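PDB 2GEF: protease VP4 from Blotched snakehead virus, which probably cleaves peptide bonds of the birnavirus structural polyprotein, of which it is the protease part, by a serine/lysine catalytic dyad mechanism. Local coordinates for residues F113-A116 with A120-D123; Q165-Q168 with L172-R175. One frame throughout, in Å; residues are numbered along the deposited sequence.

Overall arrangement
The two contacts follow one another along the chain, interaction 1 coming first, and they lie on opposite sides of the chain's centre, with centres about 24 Å apart and nearest atoms about 13 Å apart. Interaction 1 is the turn end of a beta hairpin, strands 111-114 and 120-126, in an antiparallel three-stranded sheet whose other edge is strand 22-27. Interaction 2 belongs to the catalytic part: the loop that leaves strand 163-165, at the edge of a four-stranded mixed sheet, meets helix 170-178, which carries the dyad lysine K173. One contact therefore shapes a surface hairpin away from the active site, the other includes the catalytic lysine.

Interaction 1 of 2, residues F113-A116 with A120-D123; sequences FWRA and ADVD
OD2 of D121 is gripped by two nitrogens of R115: NE donates to it over 3.3 Å, and NH2 adds a weak bond to the same oxygen. NE reaches OD2 on its syn side, from 30° out of the carboxylate plane, while the oxygen stays close to the guanidinium plane. NH2 also lies 3.2 Å from OD1 of D121, completing a salt bridge through a second weak bond. Because the two flat groups are turned 57° against each other, this is a skewed grip rather than the coplanar two-pronged pairing an arginine can make with a carboxylate. The arginine gets there with CG beside its own backbone N (chi1 -53°) and the chain stretched out from CG to NE, long enough to reach back from the loop to the strand, where the short aspartate holds its carboxylate close to the backbone.

Beneath the ion pair runs the ladder of a beta hairpin. F113 and D121 form an antiparallel hydrogen-bonded pair: D121 N donates to F113 O at 2.7 Å, and F113 N donates to D121 O at 2.9 Å in a nearly straight bond. The F113 side chain lies on the same face of the sheet as D121, its CD2 3.6 Å from D121 O. W114 and A120, the neighbouring non-hydrogen-bonded pair, point to the other face. There CB of A120 sits over one face of the indole, 4.1 Å from the centroid of the W114 five-membered ring, a CH-pi contact for which a small methyl is well suited. W114 NE1 is hydrogen-bonded to V150 O, and K152 makes a cation-pi contact with the ring.

The hairpin is thus tied on one face by charge and on the other by a methyl-indole contact; with R115 exposed, solvent probably weakens the ion pair's electrostatic pull.

Interaction 2 of 2, residues Q165-Q168 with L172-R175; sequences QPVQ and LKAR
V167 and K173 meet at the serine/lysine dyad of this peptidase S50 domain, where the loop after strand 163-165 passes the side chain sent out by helix 170-178. K173 is the catalytic lysine, and its side chain comes to about 3 Å from that of the nucleophile S136. Lysine suits the place because its long methylene chain can run through apolar surroundings and still deliver an amine to the serine. V36 and P34 of strand 31-38 touch that chain too.

V167 directs its CB toward the helix, and the two side chains cross at about a right angle. Its CG2 branch, anti to the backbone N, is the one that approaches NZ of K173, at 4.1 Å. This is a van der Waals contact of a methyl with the amine, not a hydrogen bond, and V167 touches S136 as well, so a compact branched residue here borders both members of the dyad. NZ makes a weak hydrogen bond to T156 OG1.

Q168 contributes through its backbone, its amide turned from the helix. The lysine chain bends at its last torsion (chi4 -105°), and the carbon at that bend, CE of K173, lies 3.4 Å from O of Q168.

Interaction 1 of 2, residues F113-A116 with A120-D123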
loop_
_atom_site.group_PDB
_atom_site.type_symbol
_atom_site.label_atom_id
_atom_site.label_comp_id
_atom_site.label_asym_id
_atom_site.label_seq_id
_atom_site.Cartn_x
_atom_site.Cartn_y
_atom_site.Cartn_z
ATOM N N PHE A 113 2.106 -3.111 -14.941
ATOM C CA PHE A 113 2.005 -2.762 -16.342
ATOM C C PHE A 113 0.550 -2.523 -16.511
ATOM O O PHE A 113 -0.176 -3.471 -16.397
ATOM C CB PHE A 113 2.510 -3.939 -17.252
ATOM C CG PHE A 113 3.883 -4.461 -16.815
ATOM C CD1 PHE A 113 5.055 -3.712 -17.092
ATOM C CD2 PHE A 113 3.972 -5.639 -16.015
ATOM C CE1 PHE A 113 6.292 -4.121 -16.617
ATOM C CE2 PHE A 113 5.157 -6.096 -15.570
ATOM C CZ PHE A 113 6.375 -5.323 -15.872
ATOM N N TRP A 114 0.152 -1.262 -16.733
ATOM C CA TRP A 114 -1.220 -0.864 -17.116
ATOM C C TRP A 114 -1.542 -1.219 -18.573
ATOM O O TRP A 114 -0.651 -1.222 -19.490
ATOM C CB TRP A 114 -1.546 0.643 -16.901
ATOM C CG TRP A 114 -1.809 0.933 -15.414
ATOM C CD1 TRP A 114 -3.008 1.021 -14.758
ATOM C CD2 TRP A 114 -0.806 1.124 -14.429
ATOM N NE1 TRP A 114 -2.810 1.222 -13.417
ATOM C CE2 TRP A 114 -1.461 1.356 -13.206
ATOM C CE3 TRP A 114 0.614 1.220 -14.484
ATOM C CZ2 TRP A 114 -0.752 1.574 -12.008
ATOM C CZ3 TRP A 114 1.323 1.447 -13.291
ATOM C CH2 TRP A 114 0.600 1.631 -12.049
ATOM N N ARG A 115 -2.809 -1.607 -18.736
ATOM C CA ARG A 115 -3.468 -1.668 -20.001
ATOM C C ARG A 115 -4.208 -0.317 -20.237
ATOM O O ARG A 115 -4.588 0.401 -19.283
ATOM C CB ARG A 115 -4.464 -2.791 -19.900
ATOM C CG ARG A 115 -3.905 -4.145 -19.440
ATOM C CD ARG A 115 -4.844 -5.233 -19.990
ATOM N NE ARG A 115 -4.182 -6.497 -19.922
ATOM C CZ ARG A 115 -4.711 -7.697 -20.038
ATOM N NH1 ARG A 115 -5.994 -7.901 -20.333
ATOM N NH2 ARG A 115 -3.886 -8.711 -19.853
ATOM N N ALA A 116 -4.428 0.013 -21.510
ATOM C CA ALA A 116 -5.463 1.024 -21.991
ATOM C C ALA A 116 -6.826 1.179 -21.227
ATOM O O ALA A 116 -7.313 2.288 -21.124
ATOM C CB ALA A 116 -5.747 0.814 -23.540
ATOM N N ALA A 120 -4.551 -3.611 -14.986
ATOM C CA ALA A 120 -3.070 -3.802 -15.005
ATOM C C ALA A 120 -2.633 -5.233 -14.758
ATOM O O ALA A 120 -3.272 -5.995 -14.027
ATOM C CB ALA A 120 -2.439 -2.915 -13.905
ATOM N N ASP A 121 -1.513 -5.588 -15.397
ATOM C CA ASP A 121 -0.909 -6.849 -15.180
ATOM C C ASP A 121 0.119 -6.517 -14.106
ATOM O O ASP A 121 0.874 -5.591 -14.243
ATOM C CB ASP A 121 -0.239 -7.297 -16.504
ATOM C CG ASP A 121 -1.212 -7.759 -17.477
ATOM O OD1 ASP A 121 -1.976 -8.724 -17.231
ATOM O OD2 ASP A 121 -1.296 -7.113 -18.526
ATOM N N VAL A 122 0.133 -7.266 -13.025
ATOM C CA VAL A 122 0.824 -6.843 -11.826
ATOM C C VAL A 122 1.662 -8.052 -11.568
ATOM O O VAL A 122 1.155 -9.215 -11.531
ATOM C CB VAL A 122 -0.141 -6.463 -10.605
ATOM C CG1 VAL A 122 0.515 -6.496 -9.172
ATOM C CG2 VAL A 122 -0.958 -5.147 -10.845
ATOM N N ASP A 123 2.950 -7.769 -11.436
ATOM C CA ASP A 123 3.881 -8.825 -11.067
ATOM C C ASP A 123 3.802 -9.072 -9.538
ATOM O O ASP A 123 4.417 -8.363 -8.766
ATOM C CB ASP A 123 5.278 -8.379 -11.546
ATOM C CG ASP A 123 6.349 -9.378 -11.327
ATOM O OD1 ASP A 123 6.123 -10.486 -10.853
ATOM O OD2 ASP A 123 7.479 -9.017 -11.708
#

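Interaction 2 of 2, residues Q165-Q168 with L172-R175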
loop_
_atom_site.group_PDB
_atom_site.type_symbol
_atom_site.label_atom_id
_atom_site.label_comp_id
_atom_site.label_asym_id
_atom_site.label_seq_id
_atom_site.Cartn_x
_atom_site.Cartn_y
_atom_site.Cartn_z
ATOM N N GLN A 165 -4.495 10.840 8.282
ATOM C CA GLN A 165 -3.335 11.134 9.152
ATOM C C GLN A 165 -1.980 10.766 8.667
ATOM O O GLN A 165 -1.759 9.656 8.140
ATOM C CB GLN A 165 -3.536 10.492 10.473
ATOM C CG GLN A 165 -4.931 10.828 11.119
ATOM C CD GLN A 165 -5.177 9.854 12.190
ATOM O OE1 GLN A 165 -5.026 8.596 11.978
ATOM N NE2 GLN A 165 -5.456 10.373 13.403
ATOM N N PRO A 166 -0.971 11.671 8.874
ATOM C CA PRO A 166 0.395 11.555 8.271
ATOM C C PRO A 166 1.264 10.367 8.918
ATOM O O PRO A 166 1.136 10.011 10.123
ATOM C CB PRO A 166 1.024 12.918 8.537
ATOM C CG PRO A 166 0.467 13.268 9.843
ATOM C CD PRO A 166 -1.030 12.805 9.821
ATOM N N VAL A 167 2.093 9.772 8.096
ATOM C CA VAL A 167 2.747 8.535 8.531
ATOM C C VAL A 167 4.249 8.880 8.521
ATOM O O VAL A 167 4.669 9.855 7.879
ATOM C CB VAL A 167 2.278 7.323 7.719
ATOM C CG1 VAL A 167 2.713 7.450 6.325
ATOM C CG2 VAL A 167 2.846 6.057 8.264
ATOM N N GLN A 168 4.995 8.228 9.397
ATOM C CA GLN A 168 6.434 8.284 9.389
ATOM C C GLN A 168 7.045 7.645 8.068
ATOM O O GLN A 168 6.460 6.807 7.471
ATOM C CB GLN A 168 6.870 7.370 10.529
ATOM C CG GLN A 168 7.135 8.085 11.893
ATOM C CD GLN A 168 8.144 7.318 12.780
ATOM O OE1 GLN A 168 9.182 7.881 13.076
ATOM N NE2 GLN A 168 7.837 6.018 13.162
ATOM N N LEU A 172 11.546 7.104 2.592
ATOM C CA LEU A 172 11.820 5.753 2.237
ATOM C C LEU A 172 10.633 5.074 1.474
ATOM O O LEU A 172 10.873 4.207 0.592
ATOM C CB LEU A 172 12.088 4.962 3.554
ATOM C CG LEU A 172 12.396 3.463 3.511
ATOM C CD1 LEU A 172 13.668 3.302 2.855
ATOM C CD2 LEU A 172 12.502 2.971 5.026
ATOM N N LYS A 173 9.407 5.401 1.915
ATOM C CA LYS A 173 8.187 5.041 1.173
ATOM C C LYS A 173 8.186 5.487 -0.246
ATOM O O LYS A 173 7.892 4.604 -1.069
ATOM C CB LYS A 173 6.866 5.375 1.895
ATOM C CG LYS A 173 6.612 4.506 2.955
ATOM C CD LYS A 173 5.478 5.158 3.842
ATOM C CE LYS A 173 5.498 4.507 5.162
ATOM N NZ LYS A 173 4.400 3.601 5.303
ATOM N N ALA A 174 8.640 6.737 -0.566
ATOM C CA ALA A 174 8.632 7.288 -1.923
ATOM C C ALA A 174 9.581 6.474 -2.795
ATOM O O ALA A 174 9.281 6.200 -3.991
ATOM C CB ALA A 174 9.144 8.750 -1.912
ATOM N N ARG A 175 10.716 6.037 -2.225
ATOM C CA ARG A 175 11.589 5.170 -2.981
ATOM C C ARG A 175 10.839 4.019 -3.662
ATOM O O ARG A 175 11.102 3.706 -4.736
ATOM C CB ARG A 175 12.682 4.578 -2.077
ATOM C CG ARG A 175 13.519 5.552 -1.408
ATOM C CD ARG A 175 14.395 6.223 -2.432
ATOM N NE ARG A 175 15.455 6.941 -1.755
ATOM C CZ ARG A 175 16.639 7.232 -2.284
ATOM N NH1 ARG A 175 16.963 6.864 -3.572
ATOM N NH2 ARG A 175 17.492 7.902 -1.499
#